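Local coordinates for protein ribonuclease-like 3 (Danio rerio, PDB 2VQ9) that cleaves RNA as a secreted pancreatic-type ribonuclease, promotes angiogenesis and kills bacteria, Gram-negative species above all, by a route that does not need its nuclease activity, at residues V79-T84 with C134-P139. Residues are numbered along the deposited sequence; the frame is centred on the assembly and turned at random.
Sequences VRTVCT and CEGEWP. Unlike the reference sequence in segment 134-139: G136 (reference Ser).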
ATOM      1  N   VAL A  79      -3.707   4.329   9.441  1.00 21.38           N
ATOM      2  CA  VAL A  79      -2.410   4.372   8.745  1.00 22.01           C
ATOM      3  C   VAL A  79      -1.734   5.757   8.853  1.00 22.78           C
ATOM      4  O   VAL A  79      -0.504   5.860   9.019  1.00 23.79           O
ATOM      5  CB  VAL A  79      -2.524   3.895   7.292  1.00 21.87           C
ATOM      6  CG1 VAL A  79      -1.169   4.090   6.543  1.00 22.08           C
ATOM      7  CG2 VAL A  79      -2.961   2.424   7.257  1.00 21.26           C
ATOM      8  N   ARG A  80      -2.517   6.826   8.750  1.00 24.06           N
ATOM      9  CA  ARG A  80      -1.986   8.191   8.920  1.00 25.83           C
ATOM     10  C   ARG A  80      -1.153   8.420  10.167  1.00 25.99           C
ATOM     11  O   ARG A  80      -0.216   9.234  10.152  1.00 25.91           O
ATOM     12  CB  ARG A  80      -3.111   9.205   8.937  1.00 26.96           C
ATOM     13  CG  ARG A  80      -3.447   9.757   7.608  1.00 31.38           C
ATOM     14  CD  ARG A  80      -3.957  11.164   7.783  1.00 36.15           C
ATOM     15  NE  ARG A  80      -5.342  11.175   8.210  1.00 39.06           N
ATOM     16  CZ  ARG A  80      -5.871  12.116   8.987  1.00 41.03           C
ATOM     17  NH1 ARG A  80      -5.119  13.129   9.427  1.00 42.48           N
ATOM     18  NH2 ARG A  80      -7.143  12.036   9.323  1.00 39.77           N
ATOM     19  N   THR A  81      -1.487   7.721  11.245  1.00 26.17           N
ATOM     20  CA  THR A  81      -0.810   7.935  12.529  1.00 27.35           C
ATOM     21  C   THR A  81       0.668   7.559  12.490  1.00 28.01           C
ATOM     22  O   THR A  81       1.410   7.916  13.396  1.00 28.72           O
ATOM     23  CB  THR A  81      -1.467   7.162  13.693  1.00 27.22           C
ATOM     24  OG1 THR A  81      -1.298   5.747  13.489  1.00 27.43           O
ATOM     25  CG2 THR A  81      -2.951   7.509  13.812  1.00 28.47           C
ATOM     26  N   VAL A  82       1.086   6.819  11.461  1.00 27.01           N
ATOM     27  CA  VAL A  82       2.491   6.504  11.303  1.00 28.07           C
ATOM     28  C   VAL A  82       3.282   7.792  11.062  1.00 28.93           C
ATOM     29  O   VAL A  82       4.457   7.875  11.443  1.00 29.98           O
ATOM     30  CB  VAL A  82       2.730   5.439  10.199  1.00 27.17           C
ATOM     31  CG1 VAL A  82       4.205   5.081  10.102  1.00 27.36           C
ATOM     32  CG2 VAL A  82       1.939   4.177  10.531  1.00 27.99           C
ATOM     33  N   CYS A  83       2.621   8.800  10.487  1.00 30.09           N
ATOM     34  CA  CYS A  83       3.240  10.102  10.204  1.00 31.27           C
ATOM     35  C   CYS A  83       3.103  11.149  11.316  1.00 32.72           C
ATOM     36  O   CYS A  83       3.709  12.235  11.231  1.00 33.42           O
ATOM     37  CB  CYS A  83       2.654  10.702   8.927  1.00 31.22           C
ATOM     38  SG  CYS A  83       2.978   9.762   7.435  1.00 29.57           S
ATOM     39  N   THR A  84       2.304  10.858  12.333  1.00 33.82           N
ATOM     40  CA  THR A  84       2.063  11.849  13.384  1.00 34.48           C
ATOM     41  C   THR A  84       2.348  11.332  14.797  1.00 35.02           C
ATOM     42  O   THR A  84       1.607  11.624  15.734  1.00 35.75           O
ATOM     43  CB  THR A  84       0.629  12.419  13.291  1.00 34.94           C
ATOM     44  OG1 THR A  84      -0.327  11.359  13.407  1.00 34.05           O
ATOM     45  CG2 THR A  84       0.437  13.164  11.973  1.00 34.93           C
ATOM     46  N   CYS A 134       6.236  10.172   4.444  1.00 29.04           N
ATOM     47  CA  CYS A 134       5.300  11.131   4.992  1.00 30.66           C
ATOM     48  C   CYS A 134       5.654  12.491   4.435  1.00 32.36           C
ATOM     49  O   CYS A 134       6.821  12.897   4.458  1.00 31.85           O
ATOM     50  CB  CYS A 134       5.423  11.195   6.519  1.00 30.66           C
ATOM     51  SG  CYS A 134       5.005   9.667   7.376  1.00 31.25           S
ATOM     52  N   GLU A 135       4.652  13.176   3.917  1.00 34.13           N
ATOM     53  CA  GLU A 135       4.813  14.557   3.490  1.00 36.32           C
ATOM     54  C   GLU A 135       4.076  15.353   4.531  1.00 36.38           C
ATOM     55  O   GLU A 135       2.850  15.465   4.499  1.00 36.46           O
ATOM     56  CB  GLU A 135       4.273  14.741   2.073  1.00 36.71           C
ATOM     57  CG  GLU A 135       5.089  13.890   1.101  1.00 41.33           C
ATOM     58  CD  GLU A 135       4.898  14.231  -0.359  1.00 43.09           C
ATOM     59  OE1 GLU A 135       4.241  15.255  -0.660  1.00 49.05           O
ATOM     60  OE2 GLU A 135       5.427  13.463  -1.203  1.00 47.53           O
ATOM     61  N   GLY A 136       4.841  15.840   5.505  1.00 36.69           N
ATOM     62  CA  GLY A 136       4.263  16.371   6.731  1.00 36.59           C
ATOM     63  C   GLY A 136       3.498  15.272   7.443  1.00 35.91           C
ATOM     64  O   GLY A 136       4.047  14.211   7.720  1.00 35.95           O
ATOM     65  N   GLU A 137       2.223  15.532   7.713  1.00 35.47           N
ATOM     66  CA  GLU A 137       1.366  14.629   8.465  1.00 35.43           C
ATOM     67  C   GLU A 137       0.674  13.573   7.586  1.00 34.07           C
ATOM     68  O   GLU A 137      -0.111  12.764   8.079  1.00 32.78           O
ATOM     69  CB  GLU A 137       0.316  15.430   9.241  1.00 36.30           C
ATOM     70  CG  GLU A 137      -0.510  16.392   8.388  1.00 40.76           C
ATOM     71  CD  GLU A 137      -1.779  16.897   9.085  1.00 47.30           C
ATOM     72  OE1 GLU A 137      -2.333  16.161   9.944  1.00 49.56           O
ATOM     73  OE2 GLU A 137      -2.235  18.025   8.761  1.00 48.95           O
ATOM     74  N   TRP A 138       0.968  13.594   6.292  1.00 33.05           N
ATOM     75  CA  TRP A 138       0.199  12.783   5.336  1.00 32.28           C
ATOM     76  C   TRP A 138       1.064  11.712   4.687  1.00 30.65           C
ATOM     77  O   TRP A 138       2.108  12.031   4.117  1.00 29.91           O
ATOM     78  CB  TRP A 138      -0.402  13.692   4.257  1.00 33.11           C
ATOM     79  CG  TRP A 138      -1.262  14.806   4.821  1.00 36.05           C
ATOM     80  CD1 TRP A 138      -0.907  16.124   5.000  1.00 38.36           C
ATOM     81  CD2 TRP A 138      -2.610  14.688   5.293  1.00 37.08           C
ATOM     82  NE1 TRP A 138      -1.964  16.832   5.541  1.00 38.80           N
ATOM     83  CE2 TRP A 138      -3.018  15.973   5.733  1.00 38.09           C
ATOM     84  CE3 TRP A 138      -3.517  13.633   5.367  1.00 36.77           C
ATOM     85  CZ2 TRP A 138      -4.290  16.217   6.250  1.00 38.08           C
ATOM     86  CZ3 TRP A 138      -4.783  13.876   5.881  1.00 38.26           C
ATOM     87  CH2 TRP A 138      -5.158  15.161   6.319  1.00 38.98           C
ATOM     88  N   PRO A 139       0.629  10.433   4.762  1.00 29.52           N
ATOM     89  CA  PRO A 139       1.321   9.358   4.049  1.00 28.56           C
ATOM     90  C   PRO A 139       1.228   9.569   2.540  1.00 27.55           C
ATOM     91  O   PRO A 139       0.158   9.891   2.022  1.00 26.99           O
ATOM     92  CB  PRO A 139       0.549   8.081   4.442  1.00 28.80           C
ATOM     93  CG  PRO A 139      -0.464   8.469   5.398  1.00 29.62           C
ATOM     94  CD  PRO A 139      -0.573   9.953   5.476  1.00 28.99           C
TER
HETATM   95  O   HOH W   1      -2.384  12.959   9.603  1.00 37.66           O
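A single water joins R80 to both the backbone and the side chain of E137: it accepts from R80 NH1 at 2.7 Å and donates to E137 O, also 2.7 Å away, and to E137 OE1. R80 NH1 and E137 OE1 themselves stay 4.1 Å apart, too far for a salt bridge, although their opposite charges probably still attract. R80 NH2 is held by N77 OD1, which probably helps fix the turn of the guanidinium. This group lies alongside the W138 indole with the planes only 20° apart, W138 CZ3 sitting over one guanidinium face, while R80 CD comes to 3.4 Å from W138 CZ3 and R80 CG rests on P139 CD at 3.6 Å. E137 CG stands between its backbone N and carbonyl carbon (chi1 54°), a setting that brings it above one face of the W138 indole, offset toward the ring's rim; E137 CB meets T84 CG2. Next to these contacts the C83–C134 disulfide (chi3 -87°) covalently ties the two segments, with C83 SG 3.6 Å from P139 N. Y30 of helix 27-37 packs on R80, W138 and P139. The bridge thus ties the chain just after helix 76-80 to strand 120-135, just before the type II' turn E135–W138 that joins it to strand 138-146, carrier of the catalytic H141, and is one of the disulfide links of the pancreatic ribonuclease fold.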